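Long-range contacts in beta subunit of photoactivated adenylyl cyclase (Beggiatoa sp. PS, PDB 5MBC), which probably makes cyclic AMP from ATP in response to blue light, which it senses through a flavin-binding BLUF domain: residues 5-10 / 51-56; 44-49 / 114-119; 147-152 / 259-264. One frame throughout, in Å; residues are numbered along the deposited sequence. Where two conformers were deposited one is given.

Contact 1 (5-10 / 51-56); sequences MKRLVY and FQILEG. With FMN (flavin mononucleotide), chain G.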
loop_
_atom_site.group_PDB
_atom_site.type_symbol
_atom_site.label_atom_id
_atom_site.label_comp_id
_atom_site.label_asym_id
_atom_site.label_seq_id
_atom_site.Cartn_x
_atom_site.Cartn_y
_atom_site.Cartn_z
ATOM N N MET B 5 -11.524 26.697 -18.019
ATOM C CA MET B 5 -10.944 25.545 -18.688
ATOM C C MET B 5 -10.204 24.662 -17.691
ATOM O O MET B 5 -9.749 25.119 -16.640
ATOM C CB MET B 5 -9.986 25.975 -19.807
ATOM C CG MET B 5 -10.633 26.810 -20.899
ATOM S SD MET B 5 -9.466 27.280 -22.191
ATOM C CE MET B 5 -8.243 28.175 -21.236
ATOM N N LYS B 6 -10.088 23.384 -18.042
ATOM C CA LYS B 6 -9.352 22.410 -17.252
ATOM C C LYS B 6 -8.367 21.681 -18.156
ATOM O O LYS B 6 -8.479 21.715 -19.383
ATOM C CB LYS B 6 -10.292 21.401 -16.573
ATOM C CG LYS B 6 -10.923 20.406 -17.535
ATOM C CD LYS B 6 -12.033 19.605 -16.871
ATOM C CE LYS B 6 -11.567 18.968 -15.573
ATOM N NZ LYS B 6 -12.562 17.993 -15.043
ATOM N N ARG B 7 -7.394 21.019 -17.535
ATOM C CA ARG B 7 -6.406 20.246 -18.276
ATOM C C ARG B 7 -6.128 18.940 -17.549
ATOM O O ARG B 7 -5.782 18.950 -16.364
ATOM C CB ARG B 7 -5.102 21.031 -18.468
ATOM C CG ARG B 7 -3.992 20.211 -19.113
ATOM C CD ARG B 7 -2.819 21.071 -19.565
ATOM N NE ARG B 7 -2.263 21.876 -18.482
ATOM C CZ ARG B 7 -2.366 23.198 -18.407
ATOM N NH1 ARG B 7 -3.000 23.871 -19.358
ATOM N NH2 ARG B 7 -1.829 23.851 -17.385
ATOM N N LEU B 8 -6.279 17.824 -18.259
ATOM C CA LEU B 8 -6.023 16.493 -17.732
ATOM C C LEU B 8 -4.832 15.871 -18.449
ATOM O O LEU B 8 -4.502 16.237 -19.579
ATOM C CB LEU B 8 -7.242 15.577 -17.905
ATOM C CG LEU B 8 -8.647 16.180 -17.890
ATOM C CD1 LEU B 8 -9.681 15.113 -18.211
ATOM C CD2 LEU B 8 -8.935 16.807 -16.549
ATOM N N VAL B 9 -4.205 14.905 -17.783
ATOM C CA VAL B 9 -3.139 14.104 -18.371
ATOM C C VAL B 9 -3.279 12.688 -17.833
ATOM O O VAL B 9 -3.411 12.488 -16.621
ATOM C CB VAL B 9 -1.737 14.679 -18.074
ATOM C CG1 VAL B 9 -1.557 14.947 -16.590
ATOM C CG2 VAL B 9 -0.656 13.737 -18.588
ATOM N N TYR B 10 -3.287 11.708 -18.732
ATOM C CA TYR B 10 -3.450 10.320 -18.334
ATOM C C TYR B 10 -2.466 9.450 -19.101
ATOM O O TYR B 10 -1.936 9.841 -20.145
ATOM C CB TYR B 10 -4.887 9.822 -18.567
ATOM C CG TYR B 10 -5.259 9.617 -20.022
ATOM C CD1 TYR B 10 -5.041 8.397 -20.652
ATOM C CD2 TYR B 10 -5.841 10.639 -20.759
ATOM C CE1 TYR B 10 -5.380 8.207 -21.978
ATOM C CE2 TYR B 10 -6.187 10.455 -22.083
ATOM C CZ TYR B 10 -5.953 9.238 -22.689
ATOM O OH TYR B 10 -6.293 9.053 -24.010
ATOM N N PHE B 51 0.247 8.290 -23.854
ATOM C CA PHE B 51 0.333 9.494 -23.037
ATOM C C PHE B 51 -0.494 10.568 -23.723
ATOM O O PHE B 51 -0.271 10.858 -24.902
ATOM C CB PHE B 51 1.780 9.988 -22.877
ATOM C CG PHE B 51 2.746 8.943 -22.387
ATOM C CD1 PHE B 51 3.234 7.971 -23.246
ATOM C CD2 PHE B 51 3.200 8.957 -21.079
ATOM C CE1 PHE B 51 4.133 7.019 -22.806
ATOM C CE2 PHE B 51 4.101 8.007 -20.633
ATOM C CZ PHE B 51 4.567 7.039 -21.497
ATOM N N GLN B 52 -1.446 11.155 -23.002
ATOM C CA GLN B 52 -2.272 12.192 -23.600
ATOM C C GLN B 52 -2.545 13.307 -22.605
ATOM O O GLN B 52 -2.846 13.055 -21.435
ATOM C CB GLN B 52 -3.601 11.634 -24.123
ATOM C CG GLN B 52 -4.387 12.649 -24.939
ATOM C CD GLN B 52 -5.571 12.043 -25.659
ATOM O OE1 GLN B 52 -6.299 11.221 -25.104
ATOM N NE2 GLN B 52 -5.768 12.446 -26.908
ATOM N N ILE B 53 -2.436 14.540 -23.090
ATOM C CA ILE B 53 -2.808 15.736 -22.349
ATOM C C ILE B 53 -3.990 16.369 -23.069
ATOM O O ILE B 53 -3.963 16.519 -24.296
ATOM C CB ILE B 53 -1.634 16.725 -22.240
ATOM C CG1 ILE B 53 -0.397 16.021 -21.677
ATOM C CG2 ILE B 53 -2.014 17.917 -21.377
ATOM C CD1 ILE B 53 0.854 16.873 -21.687
ATOM N N LEU B 54 -5.031 16.716 -22.317
ATOM C CA LEU B 54 -6.232 17.325 -22.870
ATOM C C LEU B 54 -6.548 18.596 -22.098
ATOM O O LEU B 54 -6.497 18.606 -20.866
ATOM C CB LEU B 54 -7.429 16.366 -22.804
ATOM C CG LEU B 54 -7.356 15.085 -23.635
ATOM C CD1 LEU B 54 -8.432 14.103 -23.199
ATOM C CD2 LEU B 54 -7.496 15.400 -25.113
ATOM N N GLU B 55 -6.876 19.666 -22.821
ATOM C CA GLU B 55 -7.179 20.945 -22.196
ATOM C C GLU B 55 -8.286 21.653 -22.965
ATOM O O GLU B 55 -8.374 21.559 -24.192
ATOM C CB GLU B 55 -5.935 21.843 -22.112
ATOM C CG GLU B 55 -5.160 21.955 -23.410
ATOM C CD GLU B 55 -3.912 22.804 -23.277
ATOM O OE1 GLU B 55 -3.286 23.111 -24.314
ATOM O OE2 GLU B 55 -3.556 23.166 -22.136
ATOM N N GLY B 56 -9.125 22.362 -22.224
ATOM C CA GLY B 56 -10.258 23.052 -22.805
ATOM C C GLY B 56 -11.340 23.245 -21.762
ATOM O O GLY B 56 -11.132 23.011 -20.573
HETATM N N1 FMN G . -11.122 11.275 -29.855
HETATM C C2 FMN G . -11.228 12.650 -29.895
HETATM O O2 FMN G . -12.180 13.170 -30.472
HETATM N N3 FMN G . -10.272 13.440 -29.290
HETATM C C4 FMN G . -9.205 12.854 -28.641
HETATM O O4 FMN G . -8.351 13.559 -28.104
HETATM C C4A FMN G . -9.097 11.469 -28.598
HETATM N N5 FMN G . -8.030 10.883 -27.952
HETATM C C5A FMN G . -7.921 9.510 -27.908
HETATM C C6 FMN G . -6.844 8.926 -27.253
HETATM C C7 FMN G . -6.727 7.543 -27.205
HETATM C C7M FMN G . -5.562 6.918 -26.497
HETATM C C8 FMN G . -7.690 6.744 -27.813
HETATM C C8M FMN G . -7.568 5.250 -27.764
HETATM C C9 FMN G . -8.767 7.330 -28.467
HETATM C C9A FMN G . -8.885 8.714 -28.516
HETATM N N10 FMN G . -9.958 9.298 -29.164
HETATM C C10 FMN G . -10.062 10.677 -29.208
HETATM C "C1'" FMN G . -10.997 8.438 -29.826
HETATM C "C2'" FMN G . -12.301 8.431 -29.032
HETATM O "O2'" FMN G . -12.144 7.646 -27.871
HETATM C "C3'" FMN G . -13.442 7.864 -29.868
HETATM O "O3'" FMN G . -13.071 6.594 -30.357
HETATM C "C4'" FMN G . -13.780 8.771 -31.045
HETATM O "O4'" FMN G . -13.949 10.097 -30.599
HETATM C "C5'" FMN G . -15.049 8.293 -31.742
HETATM O "O5'" FMN G . -16.141 9.117 -31.397
HETATM P P FMN G . -17.649 8.586 -31.598
HETATM O O1P FMN G . -18.360 8.597 -30.267
HETATM O O2P FMN G . -18.375 9.459 -32.592
HETATM O O3P FMN G . -17.598 7.165 -32.113
#

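Contact 2 (44-49 / 114-119); sequences LYLQGL and SLLQTI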
loop_
_atom_site.group_PDB
_atom_site.type_symbol
_atom_site.label_atom_id
_atom_site.label_comp_id
_atom_site.label_asym_id
_atom_site.label_seq_id
_atom_site.Cartn_x
_atom_site.Cartn_y
_atom_site.Cartn_z
ATOM N N LEU B 44 0.819 10.972 -27.170
ATOM C CA LEU B 44 2.145 10.388 -27.300
ATOM C C LEU B 44 2.087 8.914 -26.925
ATOM O O LEU B 44 1.348 8.528 -26.013
ATOM C CB LEU B 44 3.148 11.141 -26.411
ATOM C CG LEU B 44 4.645 10.867 -26.540
ATOM C CD1 LEU B 44 5.421 12.150 -26.285
ATOM C CD2 LEU B 44 5.073 9.789 -25.562
ATOM N N TYR B 45 2.867 8.095 -27.627
ATOM C CA TYR B 45 2.943 6.675 -27.322
ATOM C C TYR B 45 4.385 6.198 -27.429
ATOM O O TYR B 45 5.142 6.661 -28.286
ATOM C CB TYR B 45 2.018 5.837 -28.225
ATOM C CG TYR B 45 2.215 5.985 -29.717
ATOM C CD1 TYR B 45 1.746 7.104 -30.394
ATOM C CD2 TYR B 45 2.824 4.979 -30.455
ATOM C CE1 TYR B 45 1.908 7.232 -31.759
ATOM C CE2 TYR B 45 2.987 5.095 -31.819
ATOM C CZ TYR B 45 2.527 6.223 -32.466
ATOM O OH TYR B 45 2.689 6.345 -33.825
ATOM N N LEU B 46 4.753 5.277 -26.538
ATOM C CA LEU B 46 6.137 4.827 -26.401
ATOM C C LEU B 46 6.140 3.477 -25.706
ATOM O O LEU B 46 5.732 3.384 -24.544
ATOM C CB LEU B 46 6.962 5.843 -25.606
ATOM C CG LEU B 46 8.345 5.397 -25.116
ATOM C CD1 LEU B 46 9.303 5.225 -26.283
ATOM C CD2 LEU B 46 8.908 6.375 -24.093
ATOM N N GLN B 47 6.593 2.438 -26.412
ATOM C CA GLN B 47 6.756 1.098 -25.844
ATOM C C GLN B 47 5.452 0.577 -25.235
ATOM O O GLN B 47 5.414 0.102 -24.098
ATOM C CB GLN B 47 7.893 1.073 -24.819
ATOM C CG GLN B 47 9.269 1.274 -25.432
ATOM C CD GLN B 47 9.658 0.149 -26.373
ATOM O OE1 GLN B 47 9.511 -1.029 -26.045
ATOM N NE2 GLN B 47 10.149 0.508 -27.554
ATOM N N GLY B 48 4.372 0.671 -26.009
ATOM C CA GLY B 48 3.104 0.093 -25.617
ATOM C C GLY B 48 2.279 0.902 -24.643
ATOM O O GLY B 48 1.309 0.368 -24.091
ATOM N N LEU B 49 2.619 2.169 -24.414
ATOM C CA LEU B 49 1.880 3.017 -23.491
ATOM C C LEU B 49 1.436 4.286 -24.199
ATOM O O LEU B 49 2.179 4.847 -25.009
ATOM C CB LEU B 49 2.723 3.379 -22.263
ATOM C CG LEU B 49 3.080 2.237 -21.312
ATOM C CD1 LEU B 49 3.920 2.751 -20.157
ATOM C CD2 LEU B 49 1.823 1.551 -20.799
ATOM N N SER B 114 14.437 8.011 -22.741
ATOM C CA SER B 114 14.749 6.827 -21.947
ATOM C C SER B 114 14.268 6.980 -20.510
ATOM O O SER B 114 13.807 6.010 -19.897
ATOM C CB SER B 114 16.252 6.553 -21.982
ATOM O OG SER B 114 16.590 5.462 -21.143
ATOM N N LEU B 115 14.367 8.190 -19.955
ATOM C CA LEU B 115 13.909 8.409 -18.587
ATOM C C LEU B 115 12.390 8.367 -18.499
ATOM O O LEU B 115 11.836 7.850 -17.523
ATOM C CB LEU B 115 14.445 9.738 -18.060
ATOM C CG LEU B 115 15.950 9.753 -17.802
ATOM C CD1 LEU B 115 16.406 11.137 -17.409
ATOM C CD2 LEU B 115 16.310 8.750 -16.724
ATOM N N LEU B 116 11.700 8.905 -19.509
ATOM C CA LEU B 116 10.241 8.859 -19.512
ATOM C C LEU B 116 9.735 7.422 -19.513
ATOM O O LEU B 116 8.774 7.094 -18.807
ATOM C CB LEU B 116 9.690 9.619 -20.719
ATOM C CG LEU B 116 8.166 9.603 -20.868
ATOM C CD1 LEU B 116 7.500 10.292 -19.684
ATOM C CD2 LEU B 116 7.739 10.247 -22.179
ATOM N N GLN B 117 10.373 6.548 -20.294
ATOM C CA GLN B 117 9.973 5.145 -20.303
ATOM C C GLN B 117 10.281 4.475 -18.970
ATOM O O GLN B 117 9.464 3.704 -18.453
ATOM C CB GLN B 117 10.667 4.404 -21.445
ATOM C CG GLN B 117 10.402 2.907 -21.456
ATOM C CD GLN B 117 11.125 2.189 -22.579
ATOM O OE1 GLN B 117 11.778 2.816 -23.413
ATOM N NE2 GLN B 117 11.011 0.867 -22.604
ATOM N N THR B 118 11.450 4.764 -18.394
ATOM C CA THR B 118 11.845 4.110 -17.149
ATOM C C THR B 118 10.933 4.509 -15.994
ATOM O O THR B 118 10.503 3.653 -15.213
ATOM C CB THR B 118 13.302 4.444 -16.819
ATOM O OG1 THR B 118 14.155 3.939 -17.854
ATOM C CG2 THR B 118 13.708 3.820 -15.488
ATOM N N ILE B 119 10.618 5.801 -15.873
ATOM C CA ILE B 119 9.801 6.265 -14.754
ATOM C C ILE B 119 8.347 5.846 -14.941
ATOM O O ILE B 119 7.649 5.530 -13.971
ATOM C CB ILE B 119 9.940 7.792 -14.582
ATOM C CG1 ILE B 119 9.258 8.257 -13.295
ATOM C CG2 ILE B 119 9.359 8.545 -15.772
ATOM C CD1 ILE B 119 9.999 7.879 -12.037
#

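Contact 3 (147-152 / 259-264); sequences VEPQLV and GNMGSS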
loop_
_atom_site.group_PDB
_atom_site.type_symbol
_atom_site.label_atom_id
_atom_site.label_comp_id
_atom_site.label_asym_id
_atom_site.label_seq_id
_atom_site.Cartn_x
_atom_site.Cartn_y
_atom_site.Cartn_z
ATOM N N VAL B 147 -5.869 15.797 0.899
ATOM C CA VAL B 147 -7.305 15.697 1.124
ATOM C C VAL B 147 -7.568 15.262 2.560
ATOM O O VAL B 147 -6.885 14.382 3.104
ATOM C CB VAL B 147 -7.946 14.734 0.109
ATOM C CG1 VAL B 147 -7.364 13.331 0.235
ATOM C CG2 VAL B 147 -9.462 14.713 0.269
ATOM N N GLU B 148 -8.546 15.898 3.192
ATOM C CA GLU B 148 -8.840 15.617 4.593
ATOM C C GLU B 148 -9.633 14.321 4.716
ATOM O O GLU B 148 -10.592 14.114 3.965
ATOM C CB GLU B 148 -9.625 16.766 5.219
ATOM C CG GLU B 148 -8.766 17.806 5.919
ATOM C CD GLU B 148 -7.944 17.215 7.048
ATOM O OE1 GLU B 148 -6.713 17.085 6.884
ATOM O OE2 GLU B 148 -8.532 16.871 8.095
ATOM N N PRO B 149 -9.260 13.429 5.633
ATOM C CA PRO B 149 -10.092 12.248 5.889
ATOM C C PRO B 149 -11.484 12.648 6.354
ATOM O O PRO B 149 -11.683 13.695 6.975
ATOM C CB PRO B 149 -9.325 11.505 6.989
ATOM C CG PRO B 149 -7.908 11.955 6.824
ATOM C CD PRO B 149 -7.994 13.388 6.381
ATOM N N GLN B 150 -12.455 11.796 6.043
ATOM C CA GLN B 150 -13.856 12.064 6.324
ATOM C C GLN B 150 -14.434 10.972 7.213
ATOM O O GLN B 150 -14.035 9.807 7.136
ATOM C CB GLN B 150 -14.671 12.153 5.027
ATOM C CG GLN B 150 -14.255 13.283 4.100
ATOM C CD GLN B 150 -14.916 14.600 4.455
ATOM O OE1 GLN B 150 -15.933 14.628 5.148
ATOM N NE2 GLN B 150 -14.342 15.699 3.981
ATOM N N LEU B 151 -15.382 11.363 8.062
ATOM C CA LEU B 151 -16.153 10.400 8.839
ATOM C C LEU B 151 -17.323 9.917 7.991
ATOM O O LEU B 151 -18.178 10.714 7.593
ATOM C CB LEU B 151 -16.652 11.026 10.140
ATOM C CG LEU B 151 -17.379 10.071 11.088
ATOM C CD1 LEU B 151 -16.405 9.070 11.691
ATOM C CD2 LEU B 151 -18.117 10.834 12.179
ATOM N N VAL B 152 -17.358 8.616 7.707
ATOM C CA VAL B 152 -18.363 8.043 6.826
ATOM C C VAL B 152 -19.049 6.880 7.528
ATOM O O VAL B 152 -18.531 6.304 8.488
ATOM C CB VAL B 152 -17.761 7.581 5.482
ATOM C CG1 VAL B 152 -17.305 8.779 4.667
ATOM C CG2 VAL B 152 -16.604 6.624 5.723
ATOM N N GLY B 259 -9.476 7.836 5.049
ATOM C CA GLY B 259 -8.576 8.784 4.425
ATOM C C GLY B 259 -7.156 8.265 4.406
ATOM O O GLY B 259 -6.866 7.141 4.831
ATOM N N ASN B 260 -6.271 9.120 3.900
ATOM C CA ASN B 260 -4.852 8.811 3.796
ATOM C C ASN B 260 -4.136 9.270 5.060
ATOM O O ASN B 260 -4.267 10.428 5.469
ATOM C CB ASN B 260 -4.245 9.489 2.567
ATOM C CG ASN B 260 -4.970 9.128 1.285
ATOM O OD1 ASN B 260 -4.554 8.227 0.558
ATOM N ND2 ASN B 260 -6.062 9.828 1.003
ATOM N N MET B 261 -3.382 8.362 5.674
ATOM C CA MET B 261 -2.741 8.623 6.953
ATOM C C MET B 261 -1.266 8.255 6.878
ATOM O O MET B 261 -0.846 7.440 6.053
ATOM C CB MET B 261 -3.420 7.837 8.085
ATOM C CG MET B 261 -4.939 7.911 8.068
ATOM S SD MET B 261 -5.586 9.529 8.517
ATOM C CE MET B 261 -5.323 9.513 10.287
ATOM N N GLY B 262 -0.481 8.868 7.760
ATOM C CA GLY B 262 0.938 8.586 7.828
ATOM C C GLY B 262 1.803 9.829 7.790
ATOM O O GLY B 262 1.419 10.881 8.312
ATOM N N SER B 263 2.979 9.716 7.176
ATOM C CA SER B 263 3.908 10.827 7.047
ATOM C C SER B 263 4.561 10.754 5.674
ATOM O O SER B 263 4.226 9.900 4.848
ATOM C CB SER B 263 4.960 10.803 8.163
ATOM O OG SER B 263 5.732 9.615 8.111
ATOM N N SER B 264 5.510 11.661 5.432
ATOM C CA SER B 264 6.254 11.636 4.178
ATOM C C SER B 264 7.089 10.371 4.035
ATOM O O SER B 264 7.487 10.028 2.917
ATOM C CB SER B 264 7.150 12.870 4.073
ATOM O OG SER B 264 8.080 12.915 5.141
HETATM O O HOH W 1 -7.602 11.690 3.215
#

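Contact 1 (5-10 / 51-56)
Y10 and Q52 meet at the N5 edge of the flavin as the tyrosine-glutamine pair of a BLUF photoreceptor site, carried on two neighbouring antiparallel strands. The Y10 hydroxyl donates to the Q52 amide oxygen in a very short contact, 2.4 Å from OH to OE1, a distance too doubtful to measure the strength of the bond. The oxygen sits at the edge of the phenol ring, and ring and amide planes stand 67° apart. A chi1 of -171° swings the Q52 chain away from its backbone N; extended beyond CG, it runs out alongside Y10 and carries its NE2 to FMN N5 at 2.9 Å. That bond is fairly straight, 159° at the hydrogen, and holds the amide against the flavin. L54, on the same face, brings CD2 to 3.6 Å from FMN O4. Between the strands, backbone bonds join the pairs K6-G56, L8-L54 and Y10-Q52 in both directions; R7-E55 and V9-I53 are the non-hydrogen-bonded pairs between them, and their side chains fill the opposite face. There R7 NH1 makes a salt bridge to E55 OE2 at 2.9 Å, meeting the oxygen nearly along its C-O axis. E55 is steadied further by the backbone N of M90 and F91 and by T40, and R7 NE by E83. Next along, V9 CG2 lies 3.9 Å from I53 CG1. Helix 58-69 covers the face of L8, Y10 and Q52. Strand 77-86 continues the sheet beyond 5-10 and strand 40-46 continues it beyond 51-55, while L115 of the second subunit packs on V9 and I53.

Contact 2 (44-49 / 114-119)
L46 CD2 rests 3.7 Å from Q117 CB, the two side chains crossing at about a right angle. Next to it Q47 lies against the flat end of Q117: its CG sits over the amide face, 3.3 Å from Q117 NE2 and 3.5 Å from Q117 CD. The two amide planes are only 13° apart, yet what meets the Q117 amide is a methylene. Q117 reaches out because its CG is anti to the backbone N (chi1 175°) and the chain stays extended, and NE2 is held by Q121 one helical turn on. If an alanine stood here, L46 would still have the CB, but Q47 would probably lose the flat group over its CG and Q121 OE1 its amide donor. Deeper in, L116 CD2 lies 4.3 Å from L44 CD2, doubtful because L44 has two conformers, and 4.5 Å from L46 CD2. Further out, L46 N bonds to L49 O at 3.0 Å in the tight turn that sets Q47, whose N is taken by N102. Q47 and G48 have type I' angles, so this is a two-residue β-hairpin of the BLUF sheet, packed against helix 110-128, whose segment 114-119 crosses strand 44-46 at -79°.

Contact 3 (147-152 / 259-264)
P149 packs its ring against G259 and M261. CB lies 3.8 Å from G259 CA, where the chain turns its corner between strands 247-258 and 260-262. A side chain on G259 would run straight into that CB, so the closeness depends on the glycine. One atom further, P149 CG is 3.8 Å from M261 SD and 4.0 Å from G259 CA. The bend of the methionine at chi2 (-70°) brings its sulfur to the proline, and the two side chains meet at a slant. Two residues before the proline, V147 CG1 touches N260 ND2 at 3.8 Å, while the other end of that amide, OD1, is bonded to Y129 of the second subunit. The polar link between the segments is a single water: it donates to V147 O at 2.8 Å and accepts from N260 N at 3.0 Å. V177 and N181 of the second subunit pack on P149 and M261, so the contact lies at the subunit boundary of the cyclase domain. Its chemistry is ring against glycine and sulfur, with the backbone polar groups joined through water, which implies a fit resting mainly on shape.

Contacts 1 and 2 share a sheet: strand 49-55 of contact 1 neighbours strand 40-46 of contact 2, F51 packs on L46 and L116, and their centres are 18 Å apart. Contact 1 is a mostly buried contact of the light-sensing domain, strand on strand, rich in backbone bonds, with a salt bridge on one face and the flavin on the other. Contact 2 is smaller, a helix against a hairpin end, apolar inside and with exposed Q47 at its margin. Contact 3 belongs to the cyclase domain, about 16 Å from contact 1 by nearest atoms; it is also buried, but joined by packing and one water. All three touch the second subunit.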